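PDB 2ZWI: alpha-/beta-galactoside alpha-2,3-sialyltransferase from Photobacterium phosphoreum, which probably transfers sialic acid from a CMP-activated donor to position 3 of alpha- or beta-linked galactose, and binds CMP and zinc. Local coordinates for residues A[5-10]-A[31-36]; A[74-79]-A[104-109]. All blocks are in the same frame, centred on the assembly; numbering follows the deposited sequence.

In the fold
Contacts 1 and 2 lie in one parallel sheet, that of the N-terminal Rossmann-like half of a GT-B fold, and their centres are 11 Å apart. Each closes a beta-alpha-beta unit, and the units meet because strands 3-10 and 74-82 are neighbours: Val7 N lies 2.7 Å from Ile78 O, a probable hydrogen bond, and Val7 CG2 packs 3.8 Å from Val77 CG1. Four successive sheet positions, 31-36, 5-10, 74-79 and 104-109, are thus joined. Contact 1 runs toward the cleft: the side chain of Asp10, at its C-terminal end, is about 9 Å from bound CMP and about 9 Å from the side chain of Glu306, a CMP-binding residue. Contact 2 lies away from the CMP and zinc sites.

Contact 1. Residues A[5-10]-A[31-36]; sequences IEVYVD and KKLISW
Tyr8, Ile34 and Trp36 form the apolar centre on the side packed by helix 14-26, which joins strands 3-10 and 31-36 as a beta-alpha-beta unit of the N-terminal sheet. The CB of Tyr8 sits 4.1 Å from Ile34 CG1 and 4.1 Å from Trp36 CZ2, while the indole NE1 is hydrogen-bonded to Gln19 of that helix. The CG2 methyl of Ile34 lies 3.3 Å above the indole plane, its compact beta-branch packing over the flat ring. On the other side, facing helix 58-70, Leu33 CD1 meets Ile5 CG2 at 3.8 Å. Between these layers run regular backbone bonds, among them Ser35 N to Tyr8 O at 2.8 Å; the last, Asp10 N to Ser35 O, is longer at 3.3 Å.

Farther out, Tyr8 OH donates to Glu6 OE1 (2.7 Å), from the anti side and 32° out of the carboxylate plane. Lys32 runs alongside Glu6, but a bend at chi4 (68°) leaves NZ 4.3 Å from Glu6 OE1, beyond a salt bridge, and hydrogen-bonded to the carbonyl oxygens of Ser28, Asn30 and Ile50. Asn30 and Ser28 bind Glu6 OE2. Buried charge is therefore met mainly by neutral dipoles, the nearby lysine probably helping to stabilise the carboxylate.

Contact 2. Residues A[74-79]-A[104-109]; sequences IKKVII and EIELNF
This is a parallel strand pairing in the N-terminal sheet, where Lys76 to Ile79 align with Glu104 to Leu107 and helix 86-98 provides the crossover between strands. The strand axes are inclined by 19° and the strands are stitched by alternating backbone bonds, from Glu104 N to Lys75 O at one end to Asn108 N to Ile79 O (2.9 Å) at the other. The two faces differ sharply. On the buried one, Ile79 carries the packing: its CD1 reaches across to touch both Ile105 CG2 and Leu107 CD2, each at 3.9 Å. The CG1 branch lies beside the backbone N (chi1 -47°), which swings CD1 over the neighbouring strand, and Ile92 and Ile93 of helix 86-98 pack against the same side chain. Beta-branched and leucine residues fill this layer well without polar atoms.

The opposite face is more open and mixed. Ile78 CG2 lies 3.3 Å from Asn108 OD1. Lys76 CD lies 3.7 Å from Glu106 OE1 as the stems cross, with Lys76 NZ 4.0 Å from that oxygen, beyond a salt bridge. At the exposed end, Lys75 bends at chi2 and chi3 so that NZ meets Glu104 OE2 at 3.0 Å, a salt bridge from the syn side, 35° out of the carboxylate plane. Cohesion therefore comes chiefly from the backbone bonds and the hydrophobic face, beside an ion pair of two exposed side chains, whose contribution is probably modest.

Contact 1. Residues A[5-10]-A[31-36]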
ATOM      1  N   ILE A   5      20.934   3.511  12.243  1.00 17.33           N
ATOM      2  CA  ILE A   5      20.727   2.567  11.158  1.00 17.26           C
ATOM      3  C   ILE A   5      19.248   2.598  10.792  1.00 16.67           C
ATOM      4  O   ILE A   5      18.397   2.552  11.670  1.00 17.01           O
ATOM      5  CB  ILE A   5      21.127   1.125  11.585  1.00 17.50           C
ATOM      6  CG1 ILE A   5      22.627   1.048  11.882  1.00 17.78           C
ATOM      7  CG2 ILE A   5      20.754   0.089  10.519  1.00 17.35           C
ATOM      8  CD1 ILE A   5      23.012  -0.265  12.510  1.00 19.96           C
ATOM      9  N   GLU A   6      18.956   2.667   9.494  1.00 16.10           N
ATOM     10  CA  GLU A   6      17.587   2.631   8.983  1.00 15.05           C
ATOM     11  C   GLU A   6      17.293   1.267   8.363  1.00 14.38           C
ATOM     12  O   GLU A   6      18.022   0.804   7.485  1.00 13.71           O
ATOM     13  CB  GLU A   6      17.380   3.744   7.951  1.00 15.08           C
ATOM     14  CG  GLU A   6      17.603   5.150   8.493  1.00 14.12           C
ATOM     15  CD  GLU A   6      17.631   6.229   7.403  1.00 15.67           C
ATOM     16  OE1 GLU A   6      17.118   5.999   6.276  1.00 15.00           O
ATOM     17  OE2 GLU A   6      18.169   7.319   7.681  1.00 15.06           O
ATOM     18  N   VAL A   7      16.227   0.622   8.831  1.00 13.76           N
ATOM     19  CA  VAL A   7      15.842  -0.713   8.363  1.00 13.18           C
ATOM     20  C   VAL A   7      14.576  -0.566   7.524  1.00 12.84           C
ATOM     21  O   VAL A   7      13.633   0.109   7.939  1.00 12.33           O
ATOM     22  CB  VAL A   7      15.572  -1.682   9.553  1.00 13.58           C
ATOM     23  CG1 VAL A   7      14.947  -2.988   9.079  1.00 13.46           C
ATOM     24  CG2 VAL A   7      16.859  -1.966  10.320  1.00 13.18           C
ATOM     25  N   TYR A   8      14.562  -1.207   6.360  1.00 12.69           N
ATOM     26  CA  TYR A   8      13.432  -1.143   5.435  1.00 12.11           C
ATOM     27  C   TYR A   8      12.988  -2.553   5.061  1.00 12.19           C
ATOM     28  O   TYR A   8      13.755  -3.301   4.449  1.00 12.03           O
ATOM     29  CB  TYR A   8      13.829  -0.348   4.177  1.00 12.02           C
ATOM     30  CG  TYR A   8      14.096   1.126   4.459  1.00 11.97           C
ATOM     31  CD1 TYR A   8      13.054   2.046   4.478  1.00 11.96           C
ATOM     32  CD2 TYR A   8      15.382   1.585   4.716  1.00 11.87           C
ATOM     33  CE1 TYR A   8      13.279   3.387   4.747  1.00 12.22           C
ATOM     34  CE2 TYR A   8      15.624   2.936   4.990  1.00 11.91           C
ATOM     35  CZ  TYR A   8      14.567   3.825   5.009  1.00 12.74           C
ATOM     36  OH  TYR A   8      14.782   5.163   5.269  1.00 12.96           O
ATOM     37  N   VAL A   9      11.759  -2.911   5.429  1.00 11.85           N
ATOM     38  CA  VAL A   9      11.201  -4.227   5.117  1.00 11.73           C
ATOM     39  C   VAL A   9       9.768  -4.127   4.578  1.00 11.89           C
ATOM     40  O   VAL A   9       9.010  -3.220   4.962  1.00 11.98           O
ATOM     41  CB  VAL A   9      11.253  -5.205   6.328  1.00 11.77           C
ATOM     42  CG1 VAL A   9      12.700  -5.629   6.648  1.00 11.02           C
ATOM     43  CG2 VAL A   9      10.584  -4.595   7.572  1.00 11.82           C
ATOM     44  N   ASP A  10       9.431  -5.039   3.665  1.00 11.58           N
ATOM     45  CA  ASP A  10       8.086  -5.159   3.075  1.00 12.14           C
ATOM     46  C   ASP A  10       7.947  -6.455   2.286  1.00 12.74           C
ATOM     47  O   ASP A  10       8.886  -6.912   1.640  1.00 13.19           O
ATOM     48  CB  ASP A  10       7.755  -3.985   2.143  1.00 11.34           C
ATOM     49  CG  ASP A  10       6.310  -4.021   1.624  1.00 10.22           C
ATOM     50  OD1 ASP A  10       5.403  -4.513   2.328  1.00  8.60           O
ATOM     51  OD2 ASP A  10       6.074  -3.544   0.495  1.00 10.64           O
ATOM     52  N   LYS A  31      23.412   4.477   7.375  1.00 14.24           N
ATOM     53  CA  LYS A  31      23.474   3.131   6.813  0.50 13.78           C
ATOM     54  C   LYS A  31      22.055   2.572   6.741  1.00 13.48           C
ATOM     55  O   LYS A  31      21.264   2.745   7.670  1.00 13.31           O
ATOM     56  CB  LYS A  31      24.382   2.221   7.653  0.50 14.03           C
ATOM     57  CG  LYS A  31      24.504   0.773   7.134  0.50 14.03           C
ATOM     58  CD  LYS A  31      25.406   0.678   5.903  0.50 14.23           C
ATOM     59  CE  LYS A  31      25.429  -0.728   5.317  0.50 14.80           C
ATOM     60  NZ  LYS A  31      24.082  -1.179   4.862  0.50 13.79           N
ATOM     61  N   LYS A  32      21.732   1.930   5.622  1.00 12.50           N
ATOM     62  CA  LYS A  32      20.395   1.362   5.432  1.00 12.29           C
ATOM     63  C   LYS A  32      20.481  -0.142   5.182  1.00 12.14           C
ATOM     64  O   LYS A  32      21.329  -0.600   4.410  1.00 12.34           O
ATOM     65  CB  LYS A  32      19.687   2.061   4.273  1.00 11.77           C
ATOM     66  CG  LYS A  32      19.499   3.563   4.502  1.00 11.23           C
ATOM     67  CD  LYS A  32      18.982   4.267   3.272  1.00 11.93           C
ATOM     68  CE  LYS A  32      19.039   5.787   3.444  1.00 13.76           C
ATOM     69  NZ  LYS A  32      20.440   6.313   3.501  1.00 14.91           N
ATOM     70  N   LEU A  33      19.622  -0.894   5.863  1.00 12.02           N
ATOM     71  CA  LEU A  33      19.489  -2.342   5.677  1.00 11.98           C
ATOM     72  C   LEU A  33      18.103  -2.623   5.088  1.00 11.86           C
ATOM     73  O   LEU A  33      17.084  -2.257   5.687  1.00 11.56           O
ATOM     74  CB  LEU A  33      19.670  -3.075   7.009  1.00 12.09           C
ATOM     75  CG  LEU A  33      20.906  -2.702   7.843  1.00 12.40           C
ATOM     76  CD1 LEU A  33      20.912  -3.465   9.141  1.00 12.44           C
ATOM     77  CD2 LEU A  33      22.197  -2.949   7.073  1.00 13.61           C
ATOM     78  N   ILE A  34      18.073  -3.250   3.916  1.00 11.40           N
ATOM     79  CA  ILE A  34      16.857  -3.326   3.111  1.00 11.89           C
ATOM     80  C   ILE A  34      16.489  -4.776   2.752  1.00 12.08           C
ATOM     81  O   ILE A  34      17.344  -5.562   2.321  1.00 12.55           O
ATOM     82  CB  ILE A  34      17.001  -2.493   1.807  1.00 11.82           C
ATOM     83  CG1 ILE A  34      17.348  -1.023   2.114  1.00 12.28           C
ATOM     84  CG2 ILE A  34      15.733  -2.562   0.979  1.00 11.38           C
ATOM     85  CD1 ILE A  34      17.714  -0.214   0.874  1.00 11.45           C
ATOM     86  N   SER A  35      15.221  -5.132   2.940  1.00 11.81           N
ATOM     87  CA  SER A  35      14.730  -6.430   2.509  1.00 11.74           C
ATOM     88  C   SER A  35      13.298  -6.291   2.001  1.00 12.11           C
ATOM     89  O   SER A  35      12.347  -6.274   2.794  1.00 11.31           O
ATOM     90  CB  SER A  35      14.797  -7.440   3.650  1.00 11.91           C
ATOM     91  OG  SER A  35      14.473  -8.727   3.163  1.00 11.83           O
ATOM     92  N   TRP A  36      13.167  -6.184   0.676  1.00 12.25           N
ATOM     93  CA  TRP A  36      11.886  -6.018   0.007  1.00 12.99           C
ATOM     94  C   TRP A  36      11.612  -7.256  -0.838  1.00 13.57           C
ATOM     95  O   TRP A  36      12.337  -7.527  -1.792  1.00 13.85           O
ATOM     96  CB  TRP A  36      11.907  -4.774  -0.902  1.00 12.61           C
ATOM     97  CG  TRP A  36      12.027  -3.409  -0.198  1.00 11.87           C
ATOM     98  CD1 TRP A  36      11.417  -3.015   0.966  1.00 12.18           C
ATOM     99  CD2 TRP A  36      12.757  -2.266  -0.668  1.00 12.62           C
ATOM    100  NE1 TRP A  36      11.741  -1.705   1.257  1.00 12.21           N
ATOM    101  CE2 TRP A  36      12.559  -1.222   0.271  1.00 11.67           C
ATOM    102  CE3 TRP A  36      13.562  -2.021  -1.794  1.00 11.46           C
ATOM    103  CZ2 TRP A  36      13.149   0.043   0.130  1.00 12.11           C
ATOM    104  CZ3 TRP A  36      14.138  -0.759  -1.939  1.00 13.34           C
ATOM    105  CH2 TRP A  36      13.927   0.259  -0.977  1.00 12.28           C
TER

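Contact 2. Residues A[74-79]-A[104-109]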
ATOM      1  N   ILE A  74      25.948   2.064  17.716  1.00 20.69           N
ATOM      2  CA  ILE A  74      24.598   2.313  17.223  1.00 19.13           C
ATOM      3  C   ILE A  74      23.708   2.972  18.282  1.00 18.34           C
ATOM      4  O   ILE A  74      23.269   2.347  19.240  1.00 18.76           O
ATOM      5  CB  ILE A  74      23.910   1.030  16.648  1.00 18.96           C
ATOM      6  CG1 ILE A  74      24.780   0.336  15.577  1.00 18.36           C
ATOM      7  CG2 ILE A  74      22.490   1.355  16.134  1.00 17.85           C
ATOM      8  CD1 ILE A  74      25.375   1.262  14.493  1.00 16.22           C
ATOM      9  N   LYS A  75      23.451   4.252  18.086  1.00 17.25           N
ATOM     10  CA  LYS A  75      22.561   4.989  18.961  1.00 16.60           C
ATOM     11  C   LYS A  75      21.091   4.588  18.759  1.00 15.07           C
ATOM     12  O   LYS A  75      20.368   4.331  19.733  1.00 14.96           O
ATOM     13  CB  LYS A  75      22.760   6.491  18.726  1.00 16.81           C
ATOM     14  CG  LYS A  75      21.533   7.351  18.966  1.00 19.20           C
ATOM     15  CD  LYS A  75      21.262   7.543  20.443  1.00 22.83           C
ATOM     16  CE  LYS A  75      21.832   8.859  20.958  1.00 24.70           C
ATOM     17  NZ  LYS A  75      21.193   9.204  22.263  1.00 25.35           N
ATOM     18  N   LYS A  76      20.675   4.506  17.496  1.00 14.11           N
ATOM     19  CA  LYS A  76      19.263   4.341  17.149  0.50 13.48           C
ATOM     20  C   LYS A  76      19.053   3.442  15.929  1.00 12.85           C
ATOM     21  O   LYS A  76      19.862   3.435  15.010  1.00 12.52           O
ATOM     22  CB  LYS A  76      18.629   5.723  16.908  0.50 13.57           C
ATOM     23  CG  LYS A  76      17.220   5.716  16.300  0.50 13.16           C
ATOM     24  CD  LYS A  76      16.587   7.102  16.284  0.50 13.75           C
ATOM     25  CE  LYS A  76      17.203   8.019  15.231  0.50 15.53           C
ATOM     26  NZ  LYS A  76      16.637   9.403  15.284  0.50 14.28           N
ATOM     27  N   VAL A  77      17.947   2.698  15.934  1.00 12.28           N
ATOM     28  CA  VAL A  77      17.479   1.970  14.748  1.00 11.15           C
ATOM     29  C   VAL A  77      16.063   2.469  14.418  1.00 10.70           C
ATOM     30  O   VAL A  77      15.165   2.467  15.278  1.00 10.21           O
ATOM     31  CB  VAL A  77      17.485   0.420  14.957  1.00 11.55           C
ATOM     32  CG1 VAL A  77      16.914  -0.314  13.732  1.00 10.93           C
ATOM     33  CG2 VAL A  77      18.897  -0.077  15.267  1.00  9.86           C
ATOM     34  N   ILE A  78      15.884   2.942  13.189  1.00 10.13           N
ATOM     35  CA  ILE A  78      14.560   3.255  12.677  1.00  9.86           C
ATOM     36  C   ILE A  78      14.116   2.078  11.811  1.00  9.96           C
ATOM     37  O   ILE A  78      14.779   1.746  10.829  1.00 10.42           O
ATOM     38  CB  ILE A  78      14.537   4.585  11.862  1.00 10.12           C
ATOM     39  CG1 ILE A  78      15.196   5.726  12.661  1.00  9.30           C
ATOM     40  CG2 ILE A  78      13.098   4.967  11.504  1.00  8.56           C
ATOM     41  CD1 ILE A  78      15.334   7.026  11.885  1.00 10.73           C
ATOM     42  N   ILE A  79      13.020   1.432  12.192  1.00  9.72           N
ATOM     43  CA  ILE A  79      12.488   0.318  11.419  1.00 10.13           C
ATOM     44  C   ILE A  79      11.271   0.781  10.609  1.00 10.07           C
ATOM     45  O   ILE A  79      10.315   1.325  11.161  1.00  9.32           O
ATOM     46  CB  ILE A  79      12.095  -0.898  12.302  1.00 10.43           C
ATOM     47  CG1 ILE A  79      13.200  -1.238  13.317  1.00 10.91           C
ATOM     48  CG2 ILE A  79      11.786  -2.121  11.422  1.00  9.92           C
ATOM     49  CD1 ILE A  79      12.714  -2.092  14.487  1.00 10.41           C
ATOM     50  N   GLU A 104      18.055   2.815  20.943  1.00 17.33           N
ATOM     51  CA  GLU A 104      16.788   3.515  20.730  1.00 17.78           C
ATOM     52  C   GLU A 104      16.113   2.908  19.510  1.00 16.35           C
ATOM     53  O   GLU A 104      16.778   2.633  18.518  1.00 15.90           O
ATOM     54  CB  GLU A 104      17.021   5.010  20.527  1.00 17.83           C
ATOM     55  CG  GLU A 104      17.442   5.738  21.801  1.00 20.25           C
ATOM     56  CD  GLU A 104      17.894   7.171  21.560  1.00 20.30           C
ATOM     57  OE1 GLU A 104      17.515   7.758  20.521  1.00 23.23           O
ATOM     58  OE2 GLU A 104      18.621   7.717  22.426  1.00 24.94           O
ATOM     59  N   ILE A 105      14.804   2.672  19.598  1.00 15.33           N
ATOM     60  CA  ILE A 105      14.037   2.151  18.455  1.00 14.20           C
ATOM     61  C   ILE A 105      12.881   3.085  18.115  1.00 13.70           C
ATOM     62  O   ILE A 105      12.120   3.481  18.992  1.00 13.64           O
ATOM     63  CB  ILE A 105      13.474   0.726  18.708  1.00 14.20           C
ATOM     64  CG1 ILE A 105      14.610  -0.286  18.879  1.00 14.03           C
ATOM     65  CG2 ILE A 105      12.560   0.293  17.556  1.00 13.09           C
ATOM     66  CD1 ILE A 105      14.215  -1.550  19.635  1.00 13.32           C
ATOM     67  N   GLU A 106      12.770   3.432  16.839  1.00 13.05           N
ATOM     68  CA  GLU A 106      11.655   4.222  16.320  1.00 13.07           C
ATOM     69  C   GLU A 106      11.041   3.494  15.137  1.00 12.23           C
ATOM     70  O   GLU A 106      11.745   2.802  14.399  1.00 12.24           O
ATOM     71  CB  GLU A 106      12.131   5.618  15.908  1.00 12.92           C
ATOM     72  CG  GLU A 106      12.593   6.439  17.107  1.00 16.34           C
ATOM     73  CD  GLU A 106      12.984   7.861  16.756  1.00 20.23           C
ATOM     74  OE1 GLU A 106      13.503   8.564  17.659  1.00 22.77           O
ATOM     75  OE2 GLU A 106      12.773   8.276  15.595  1.00 21.18           O
ATOM     76  N   LEU A 107       9.734   3.651  14.957  1.00 11.41           N
ATOM     77  CA  LEU A 107       8.981   2.834  13.996  1.00 10.58           C
ATOM     78  C   LEU A 107       8.207   3.677  12.997  1.00 10.15           C
ATOM     79  O   LEU A 107       7.589   4.669  13.370  1.00 10.45           O
ATOM     80  CB  LEU A 107       7.996   1.907  14.721  1.00 10.41           C
ATOM     81  CG  LEU A 107       8.537   1.010  15.843  1.00 11.06           C
ATOM     82  CD1 LEU A 107       7.410   0.307  16.551  1.00 10.22           C
ATOM     83  CD2 LEU A 107       9.561  -0.007  15.302  1.00 11.22           C
ATOM     84  N   ASN A 108       8.256   3.266  11.735  1.00  9.60           N
ATOM     85  CA  ASN A 108       7.384   3.790  10.689  1.00  9.53           C
ATOM     86  C   ASN A 108       6.653   2.618  10.034  1.00  9.41           C
ATOM     87  O   ASN A 108       7.300   1.773   9.391  1.00  9.03           O
ATOM     88  CB  ASN A 108       8.200   4.550   9.630  1.00  9.08           C
ATOM     89  CG  ASN A 108       8.877   5.794  10.190  1.00 11.35           C
ATOM     90  OD1 ASN A 108      10.107   5.850  10.312  1.00 15.16           O
ATOM     91  ND2 ASN A 108       8.081   6.790  10.541  1.00  9.94           N
ATOM     92  N   PHE A 109       5.330   2.561  10.205  1.00  9.29           N
ATOM     93  CA  PHE A 109       4.494   1.542   9.565  1.00  9.63           C
ATOM     94  C   PHE A 109       3.734   2.124   8.358  1.00 10.14           C
ATOM     95  O   PHE A 109       3.092   3.167   8.462  1.00 10.85           O
ATOM     96  CB  PHE A 109       3.476   0.958  10.551  1.00  9.19           C
ATOM     97  CG  PHE A 109       4.067   0.053  11.602  1.00  9.12           C
ATOM     98  CD1 PHE A 109       4.324  -1.294  11.323  1.00 10.25           C
ATOM     99  CD2 PHE A 109       4.338   0.535  12.882  1.00  9.40           C
ATOM    100  CE1 PHE A 109       4.870  -2.148  12.302  1.00 10.14           C
ATOM    101  CE2 PHE A 109       4.867  -0.309  13.873  1.00 10.05           C
ATOM    102  CZ  PHE A 109       5.137  -1.655  13.576  1.00  9.40           C
TER